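Local coordinates for protein SusD homolog (Bacteroides ovatus, PDB 4F53) that probably binds glycans, with mucin O-glycans a likely target, as an outer-membrane lipoprotein of the SusD family, at residues L38-V50 / W84-F96. Numbering follows the deposited sequence. Where two conformers were deposited one is given.
Sequences LMMPEQENFSQYV and WKKIPFNDFYSKF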
ATOM      1  N   LEU A  38      10.697  -8.964  -2.049  1.00 30.80           N
ATOM      2  CA  LEU A  38      10.806  -7.549  -1.669  1.00 29.70           C
ATOM      3  C   LEU A  38       9.657  -6.665  -2.173  1.00 33.41           C
ATOM      4  O   LEU A  38       9.559  -5.506  -1.730  1.00 33.60           O
ATOM      5  CB  LEU A  38      12.186  -6.966  -2.062  1.00 30.21           C
ATOM      6  CG  LEU A  38      13.336  -7.578  -1.228  1.00 34.00           C
ATOM      7  CD1 LEU A  38      14.690  -7.379  -1.902  1.00 34.46           C
ATOM      8  CD2 LEU A  38      13.307  -7.089   0.243  1.00 32.45           C
HETATM    9  N   MSE A  39       8.740  -7.205  -3.008  1.00 26.85           N
HETATM   10  CA  MSE A  39       7.557  -6.422  -3.427  1.00 25.74           C
HETATM   11  C   MSE A  39       6.629  -6.137  -2.231  1.00 31.67           C
HETATM   12  O   MSE A  39       5.943  -5.118  -2.188  1.00 30.70           O
HETATM   13  CB  MSE A  39       6.765  -7.172  -4.521  1.00 26.38           C
HETATM   14  CG  MSE A  39       7.607  -7.418  -5.786  1.00 32.20           C
HETATM   15 SE   MSE A  39       6.469  -7.868  -7.299  0.75 36.99          SE
HETATM   16  CE  MSE A  39       6.076  -9.620  -6.840  1.00 33.37           C
HETATM   17  N   MSE A  40       6.592  -7.082  -1.281  1.00 29.23           N
HETATM   18  CA  MSE A  40       5.768  -7.067  -0.060  1.00 27.37           C
HETATM   19  C   MSE A  40       6.557  -7.917   0.947  1.00 33.89           C
HETATM   20  O   MSE A  40       6.278  -9.113   1.107  1.00 33.22           O
HETATM   21  CB  MSE A  40       4.375  -7.641  -0.394  1.00 27.92           C
HETATM   22  CG  MSE A  40       3.321  -7.291   0.644  1.00 32.35           C
HETATM   23 SE   MSE A  40       2.907  -5.373   0.684  0.75 36.92          SE
HETATM   24  CE  MSE A  40       2.196  -5.249  -1.133  1.00 32.44           C
ATOM     25  N   PRO A  41       7.645  -7.338   1.522  1.00 33.58           N
ATOM     26  CA  PRO A  41       8.613  -8.158   2.280  1.00 32.90           C
ATOM     27  C   PRO A  41       8.070  -8.951   3.456  1.00 35.28           C
ATOM     28  O   PRO A  41       7.247  -8.486   4.224  1.00 33.36           O
ATOM     29  CB  PRO A  41       9.671  -7.157   2.741  1.00 35.44           C
ATOM     30  CG  PRO A  41       9.101  -5.796   2.446  1.00 40.35           C
ATOM     31  CD  PRO A  41       8.143  -5.953   1.334  1.00 35.53           C
ATOM     32  N   GLU A  42       8.554 -10.188   3.553  1.00 31.69           N
ATOM     33  CA  GLU A  42       8.216 -11.157   4.578  1.00 30.84           C
ATOM     34  C   GLU A  42       9.034 -10.956   5.866  1.00 35.77           C
ATOM     35  O   GLU A  42       8.469 -11.155   6.951  1.00 36.44           O
ATOM     36  CB  GLU A  42       8.433 -12.569   4.042  1.00 31.70           C
ATOM     37  CG  GLU A  42       8.018 -13.640   5.026  1.00 35.99           C
ATOM     38  CD  GLU A  42       8.258 -15.070   4.601  1.00 39.91           C
ATOM     39  OE1 GLU A  42       8.128 -15.368   3.393  1.00 36.15           O
ATOM     40  OE2 GLU A  42       8.544 -15.902   5.487  1.00 36.43           O
ATOM     41  N   GLN A  43      10.347 -10.602   5.742  1.00 31.36           N
ATOM     42  CA  GLN A  43      11.240 -10.395   6.880  0.50 31.66           C
ATOM     43  C   GLN A  43      10.536  -9.470   7.877  1.00 35.44           C
ATOM     44  O   GLN A  43      10.241  -8.310   7.544  1.00 33.43           O
ATOM     45  CB  GLN A  43      12.600  -9.839   6.412  0.50 33.44           C
ATOM     46  CG  GLN A  43      13.734  -9.981   7.446  0.50 34.83           C
ATOM     47  CD  GLN A  43      14.998  -9.244   7.032  0.50 42.98           C
ATOM     48  OE1 GLN A  43      15.109  -8.732   5.925  0.50 31.95           O
ATOM     49  NE2 GLN A  43      15.984  -9.154   7.920  0.50 38.25           N
ATOM     50  N   GLU A  44      10.194 -10.028   9.056  1.00 34.65           N
ATOM     51  CA  GLU A  44       9.426  -9.377  10.115  1.00 35.60           C
ATOM     52  C   GLU A  44      10.036  -8.068  10.603  1.00 41.18           C
ATOM     53  O   GLU A  44       9.269  -7.154  10.856  1.00 41.39           O
ATOM     54  CB  GLU A  44       9.145 -10.327  11.300  1.00 37.01           C
ATOM     55  CG  GLU A  44      10.388 -10.847  12.004  1.00 46.23           C
ATOM     56  CD  GLU A  44      10.147 -11.775  13.178  1.00 54.36           C
ATOM     57  OE1 GLU A  44       9.309 -12.697  13.054  1.00 45.18           O
ATOM     58  OE2 GLU A  44      10.839 -11.613  14.206  1.00 53.98           O
ATOM     59  N   ASN A  45      11.372  -7.961  10.696  1.00 39.75           N
ATOM     60  CA  ASN A  45      12.028  -6.746  11.177  0.50 40.88           C
ATOM     61  C   ASN A  45      12.196  -5.709  10.052  1.00 46.55           C
ATOM     62  O   ASN A  45      12.767  -4.645  10.289  1.00 52.73           O
ATOM     63  CB  ASN A  45      13.380  -7.059  11.862  0.50 42.94           C
ATOM     64  CG  ASN A  45      14.338  -7.910  11.062  0.50 73.35           C
ATOM     65  OD1 ASN A  45      14.034  -9.045  10.677  0.50 75.96           O
ATOM     66  ND2 ASN A  45      15.555  -7.422  10.887  0.50 63.67           N
ATOM     67  N   PHE A  46      11.712  -5.997   8.839  1.00 37.38           N
ATOM     68  CA  PHE A  46      11.775  -5.046   7.741  1.00 34.86           C
ATOM     69  C   PHE A  46      10.345  -4.632   7.451  1.00 36.59           C
ATOM     70  O   PHE A  46      10.033  -3.442   7.444  1.00 35.83           O
ATOM     71  CB  PHE A  46      12.485  -5.614   6.500  1.00 35.76           C
ATOM     72  CG  PHE A  46      12.556  -4.665   5.315  1.00 35.40           C
ATOM     73  CD1 PHE A  46      12.914  -3.324   5.490  1.00 36.50           C
ATOM     74  CD2 PHE A  46      12.342  -5.127   4.021  1.00 33.72           C
ATOM     75  CE1 PHE A  46      12.988  -2.457   4.401  1.00 35.38           C
ATOM     76  CE2 PHE A  46      12.441  -4.263   2.936  1.00 35.70           C
ATOM     77  CZ  PHE A  46      12.759  -2.935   3.137  1.00 34.74           C
ATOM     78  N   SER A  47       9.467  -5.636   7.314  1.00 33.20           N
ATOM     79  CA  SER A  47       8.016  -5.523   7.116  1.00 31.49           C
ATOM     80  C   SER A  47       7.394  -4.628   8.188  1.00 33.63           C
ATOM     81  O   SER A  47       6.543  -3.800   7.865  1.00 34.94           O
ATOM     82  CB  SER A  47       7.367  -6.914   7.170  1.00 32.42           C
ATOM     83  OG  SER A  47       5.977  -6.815   6.922  1.00 38.84           O
ATOM     84  N   GLN A  48       7.797  -4.812   9.459  1.00 28.12           N
ATOM     85  CA  GLN A  48       7.263  -4.045  10.591  1.00 27.34           C
ATOM     86  C   GLN A  48       7.402  -2.552  10.364  1.00 31.99           C
ATOM     87  O   GLN A  48       6.467  -1.818  10.644  1.00 31.94           O
ATOM     88  CB  GLN A  48       7.930  -4.426  11.919  1.00 27.98           C
ATOM     89  CG  GLN A  48       7.101  -3.907  13.076  1.00 34.71           C
ATOM     90  CD  GLN A  48       7.564  -4.303  14.432  1.00 45.85           C
ATOM     91  OE1 GLN A  48       8.730  -4.616  14.671  1.00 44.42           O
ATOM     92  NE2 GLN A  48       6.633  -4.252  15.352  1.00 35.47           N
ATOM     93  N   TYR A  49       8.537  -2.106   9.822  1.00 29.92           N
ATOM     94  CA  TYR A  49       8.720  -0.698   9.552  1.00 30.82           C
ATOM     95  C   TYR A  49       7.958  -0.244   8.326  1.00 36.39           C
ATOM     96  O   TYR A  49       7.136   0.656   8.428  1.00 37.82           O
ATOM     97  CB  TYR A  49      10.203  -0.346   9.391  1.00 33.10           C
ATOM     98  CG  TYR A  49      10.992  -0.618  10.647  1.00 37.00           C
ATOM     99  CD1 TYR A  49      11.053   0.323  11.674  1.00 40.64           C
ATOM    100  CD2 TYR A  49      11.653  -1.829  10.829  1.00 37.73           C
ATOM    101  CE1 TYR A  49      11.750   0.063  12.859  1.00 40.65           C
ATOM    102  CE2 TYR A  49      12.348  -2.103  12.008  1.00 39.70           C
ATOM    103  CZ  TYR A  49      12.411  -1.144  13.010  1.00 49.73           C
ATOM    104  OH  TYR A  49      13.092  -1.408  14.173  1.00 58.85           O
ATOM    105  N   VAL A  50       8.230  -0.848   7.177  1.00 33.96           N
ATOM    106  CA  VAL A  50       7.709  -0.352   5.899  1.00 33.79           C
ATOM    107  C   VAL A  50       6.236  -0.617   5.695  1.00 36.36           C
ATOM    108  O   VAL A  50       5.568   0.254   5.159  1.00 36.02           O
ATOM    109  CB  VAL A  50       8.553  -0.802   4.669  1.00 36.67           C
ATOM    110  CG1 VAL A  50       9.995  -0.284   4.796  1.00 36.30           C
ATOM    111  CG2 VAL A  50       8.534  -2.317   4.464  1.00 36.27           C
ATOM    112  N   TRP A  84      14.600   4.866  12.309  1.00 42.63           N
ATOM    113  CA  TRP A  84      13.347   4.510  11.624  1.00 39.81           C
ATOM    114  C   TRP A  84      13.244   5.204  10.265  1.00 43.88           C
ATOM    115  O   TRP A  84      12.624   4.670   9.345  1.00 42.48           O
ATOM    116  CB  TRP A  84      12.126   4.894  12.473  1.00 37.47           C
ATOM    117  CG  TRP A  84      11.819   3.973  13.627  1.00 37.83           C
ATOM    118  CD1 TRP A  84      12.711   3.321  14.432  1.00 41.03           C
ATOM    119  CD2 TRP A  84      10.512   3.675  14.149  1.00 36.43           C
ATOM    120  NE1 TRP A  84      12.042   2.618  15.407  1.00 39.83           N
ATOM    121  CE2 TRP A  84      10.693   2.829  15.267  1.00 39.92           C
ATOM    122  CE3 TRP A  84       9.206   4.075  13.804  1.00 35.65           C
ATOM    123  CZ2 TRP A  84       9.617   2.355  16.024  1.00 37.86           C
ATOM    124  CZ3 TRP A  84       8.148   3.600  14.549  1.00 36.40           C
ATOM    125  CH2 TRP A  84       8.359   2.765  15.658  1.00 37.39           C
ATOM    126  N   LYS A  85      13.813   6.407  10.146  1.00 41.93           N
ATOM    127  CA  LYS A  85      13.774   7.174   8.904  1.00 41.38           C
ATOM    128  C   LYS A  85      14.733   6.597   7.842  1.00 45.92           C
ATOM    129  O   LYS A  85      14.547   6.847   6.653  1.00 44.86           O
ATOM    130  CB  LYS A  85      14.081   8.647   9.179  1.00 44.67           C
ATOM    131  CG  LYS A  85      12.920   9.328   9.886  1.00 49.88           C
ATOM    132  CD  LYS A  85      13.029  10.828   9.904  1.00 51.56           C
ATOM    133  CE  LYS A  85      13.726  11.344  11.121  1.00 52.35           C
ATOM    134  NZ  LYS A  85      13.772  12.822  11.108  1.00 71.76           N
ATOM    135  N   LYS A  86      15.708   5.777   8.262  1.00 43.27           N
ATOM    136  CA  LYS A  86      16.677   5.173   7.346  1.00 43.19           C
ATOM    137  C   LYS A  86      16.115   3.911   6.642  1.00 45.15           C
ATOM    138  O   LYS A  86      16.369   3.702   5.455  1.00 45.16           O
ATOM    139  CB  LYS A  86      17.958   4.838   8.129  1.00 45.26           C
ATOM    140  CG  LYS A  86      19.162   4.504   7.287  1.00 60.65           C
ATOM    141  CD  LYS A  86      20.422   4.442   8.142  1.00 69.71           C
ATOM    142  CE  LYS A  86      21.675   4.085   7.363  1.00 85.61           C
ATOM    143  NZ  LYS A  86      21.760   2.630   7.054  1.00 94.96           N
ATOM    144  N   ILE A  87      15.364   3.088   7.374  1.00 39.65           N
ATOM    145  CA  ILE A  87      14.868   1.794   6.929  1.00 37.43           C
ATOM    146  C   ILE A  87      14.017   1.848   5.629  1.00 43.09           C
ATOM    147  O   ILE A  87      14.354   1.047   4.751  1.00 43.21           O
ATOM    148  CB  ILE A  87      14.152   1.045   8.100  1.00 39.10           C
ATOM    149  CG1 ILE A  87      15.168   0.819   9.236  1.00 40.27           C
ATOM    150  CG2 ILE A  87      13.543  -0.322   7.639  1.00 36.20           C
ATOM    151  CD1 ILE A  87      14.568   0.570  10.581  1.00 49.13           C
ATOM    152  N   PRO A  88      12.976   2.737   5.413  1.00 38.34           N
ATOM    153  CA  PRO A  88      12.206   2.658   4.158  1.00 36.93           C
ATOM    154  C   PRO A  88      12.940   3.139   2.906  1.00 42.68           C
ATOM    155  O   PRO A  88      12.354   3.102   1.808  1.00 42.42           O
ATOM    156  CB  PRO A  88      10.987   3.549   4.432  1.00 38.03           C
ATOM    157  CG  PRO A  88      10.965   3.759   5.911  1.00 41.00           C
ATOM    158  CD  PRO A  88      12.390   3.752   6.309  1.00 38.27           C
ATOM    159  N   PHE A  89      14.197   3.610   3.052  1.00 39.93           N
ATOM    160  CA  PHE A  89      14.985   4.078   1.921  1.00 38.85           C
ATOM    161  C   PHE A  89      16.146   3.114   1.686  1.00 43.22           C
ATOM    162  O   PHE A  89      16.069   2.288   0.775  1.00 43.06           O
ATOM    163  CB  PHE A  89      15.476   5.526   2.144  1.00 40.88           C
ATOM    164  CG  PHE A  89      16.017   6.239   0.918  1.00 42.22           C
ATOM    165  CD1 PHE A  89      15.286   6.278  -0.270  1.00 43.47           C
ATOM    166  CD2 PHE A  89      17.229   6.913   0.964  1.00 45.03           C
ATOM    167  CE1 PHE A  89      15.784   6.947  -1.396  1.00 44.57           C
ATOM    168  CE2 PHE A  89      17.714   7.594  -0.157  1.00 48.07           C
ATOM    169  CZ  PHE A  89      16.990   7.607  -1.329  1.00 44.51           C
ATOM    170  N   ASN A  90      17.159   3.164   2.559  1.00 39.55           N
ATOM    171  CA  ASN A  90      18.404   2.398   2.511  1.00 41.00           C
ATOM    172  C   ASN A  90      18.216   0.895   2.479  1.00 45.49           C
ATOM    173  O   ASN A  90      18.923   0.241   1.723  1.00 46.66           O
ATOM    174  CB  ASN A  90      19.326   2.752   3.694  1.00 38.72           C
ATOM    175  CG  ASN A  90      19.930   4.134   3.597  1.00 57.83           C
ATOM    176  OD1 ASN A  90      19.253   5.151   3.770  1.00 54.67           O
ATOM    177  ND2 ASN A  90      21.225   4.204   3.317  1.00 49.61           N
ATOM    178  N   ASP A  91      17.297   0.338   3.294  1.00 39.74           N
ATOM    179  CA  ASP A  91      17.122  -1.107   3.364  1.00 37.80           C
ATOM    180  C   ASP A  91      16.553  -1.695   2.080  1.00 39.51           C
ATOM    181  O   ASP A  91      16.917  -2.816   1.755  1.00 40.11           O
ATOM    182  CB  ASP A  91      16.298  -1.521   4.589  1.00 39.33           C
ATOM    183  CG  ASP A  91      17.036  -1.422   5.919  1.00 54.04           C
ATOM    184  OD1 ASP A  91      17.982  -0.592   6.025  1.00 56.10           O
ATOM    185  OD2 ASP A  91      16.673  -2.166   6.849  1.00 64.81           O
ATOM    186  N   PHE A  92      15.752  -0.955   1.302  1.00 36.08           N
ATOM    187  CA  PHE A  92      15.299  -1.479   0.008  1.00 34.83           C
ATOM    188  C   PHE A  92      16.466  -1.617  -0.972  1.00 39.16           C
ATOM    189  O   PHE A  92      16.544  -2.631  -1.661  1.00 39.40           O
ATOM    190  CB  PHE A  92      14.201  -0.626  -0.616  1.00 34.84           C
ATOM    191  CG  PHE A  92      12.821  -0.967  -0.113  1.00 34.27           C
ATOM    192  CD1 PHE A  92      12.214  -2.176  -0.454  1.00 35.43           C
ATOM    193  CD2 PHE A  92      12.117  -0.077   0.681  1.00 34.30           C
ATOM    194  CE1 PHE A  92      10.934  -2.486   0.004  1.00 33.92           C
ATOM    195  CE2 PHE A  92      10.831  -0.380   1.121  1.00 34.88           C
ATOM    196  CZ  PHE A  92      10.254  -1.585   0.789  1.00 32.04           C
ATOM    197  N   TYR A  93      17.397  -0.641  -0.983  1.00 36.54           N
ATOM    198  CA  TYR A  93      18.573  -0.662  -1.866  1.00 37.90           C
ATOM    199  C   TYR A  93      19.553  -1.776  -1.467  1.00 43.70           C
ATOM    200  O   TYR A  93      20.007  -2.494  -2.351  1.00 43.98           O
ATOM    201  CB  TYR A  93      19.277   0.712  -1.905  1.00 39.58           C
ATOM    202  CG  TYR A  93      18.522   1.721  -2.748  1.00 40.90           C
ATOM    203  CD1 TYR A  93      17.397   2.380  -2.247  1.00 41.29           C
ATOM    204  CD2 TYR A  93      18.902   1.983  -4.064  1.00 41.36           C
ATOM    205  CE1 TYR A  93      16.688   3.291  -3.025  1.00 40.03           C
ATOM    206  CE2 TYR A  93      18.198   2.893  -4.849  1.00 41.07           C
ATOM    207  CZ  TYR A  93      17.102   3.552  -4.322  1.00 43.58           C
ATOM    208  OH  TYR A  93      16.399   4.427  -5.099  1.00 41.39           O
ATOM    209  N   SER A  94      19.836  -1.949  -0.150  1.00 40.62           N
ATOM    210  CA  SER A  94      20.740  -2.981   0.406  1.00 41.72           C
ATOM    211  C   SER A  94      20.235  -4.391   0.147  1.00 46.59           C
ATOM    212  O   SER A  94      21.020  -5.318  -0.085  1.00 47.85           O
ATOM    213  CB  SER A  94      20.880  -2.817   1.921  1.00 43.80           C
ATOM    214  OG  SER A  94      21.287  -1.510   2.281  1.00 55.33           O
ATOM    215  N   LYS A  95      18.915  -4.558   0.246  1.00 41.04           N
ATOM    216  CA  LYS A  95      18.306  -5.873   0.101  1.00 39.62           C
ATOM    217  C   LYS A  95      18.019  -6.231  -1.353  1.00 42.32           C
ATOM    218  O   LYS A  95      18.055  -7.418  -1.678  1.00 42.78           O
ATOM    219  CB  LYS A  95      17.016  -5.971   0.924  1.00 38.40           C
ATOM    220  CG  LYS A  95      17.274  -5.920   2.424  1.00 35.73           C
ATOM    221  CD  LYS A  95      15.956  -5.832   3.164  1.00 39.00           C
ATOM    222  CE  LYS A  95      16.150  -5.494   4.618  1.00 43.08           C
ATOM    223  NZ  LYS A  95      16.635  -6.663   5.377  1.00 50.25           N
ATOM    224  N   PHE A  96      17.719  -5.239  -2.217  1.00 37.54           N
ATOM    225  CA  PHE A  96      17.364  -5.528  -3.604  1.00 37.24           C
ATOM    226  C   PHE A  96      18.557  -5.597  -4.578  1.00 44.97           C
ATOM    227  O   PHE A  96      18.695  -6.596  -5.307  1.00 46.24           O
ATOM    228  CB  PHE A  96      16.319  -4.503  -4.155  1.00 36.95           C
ATOM    229  CG  PHE A  96      15.710  -4.937  -5.469  1.00 36.61           C
ATOM    230  CD1 PHE A  96      16.325  -4.617  -6.685  1.00 38.85           C
ATOM    231  CD2 PHE A  96      14.554  -5.715  -5.495  1.00 35.73           C
ATOM    232  CE1 PHE A  96      15.801  -5.085  -7.894  1.00 39.23           C
ATOM    233  CE2 PHE A  96      14.020  -6.170  -6.704  1.00 38.08           C
ATOM    234  CZ  PHE A  96      14.665  -5.884  -7.894  1.00 37.14           C
TER
HETATM  235  O   HOH W   1      15.301  -4.031   8.334  1.00 46.15           O
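A knob-into-hole joint between two helices of this SusD-like, largely helical protein puts F46, near the start of helix 44-58, among I87, D91, F92 and K95 of helix 82-106. The short segments run at 120° to each other, their axes 9.4 Å apart. With CG anti to the backbone N (chi1 179°), F46 reaches across the gap and sets the edge of its ring against the face of F92, a T-shaped pair with planes at 67°; F46 CZ stands over the centre of the F92 ring. K95 lies along one face of F46, its CE 3.9 Å from the ring centroid in a CH-pi contact, while I87 CG2 meets the ring edge at CD1. The bend at the last torsion of the K95 chain carries NZ past the ring to OE1 in one of two Q43 conformers, a 2.6 Å hydrogen bond, doubtful to that extent, with NZ tilted somewhat from the amide's carbonyl plane. Q43 also holds the N-cap position of helix 44-58, where its backbone O accepts from both F46 N and S47 N. A water donates to N45 O and to D91 OD2, adding a polar bridge on this flank.

One turn further along helix 44-58, the Y49 ring lies under I87 CD1, its centroid 3.5 Å away, and Y49 turns its CE1 edge onto the indole face of W84, 3.6 Å from W84 NE1. Deeper in, V50 CG1 packs on P88 and on F92 CE2. At the far end, L38 CD1 touches both the K95 carbonyl O and the F96 side chain. F92 also touches V123 and R126 of helix 110-131, so a third helix packs here. Such aromatic knob-into-hole packing between steeply inclined helices joins two helices of the TPR-like SusD fold.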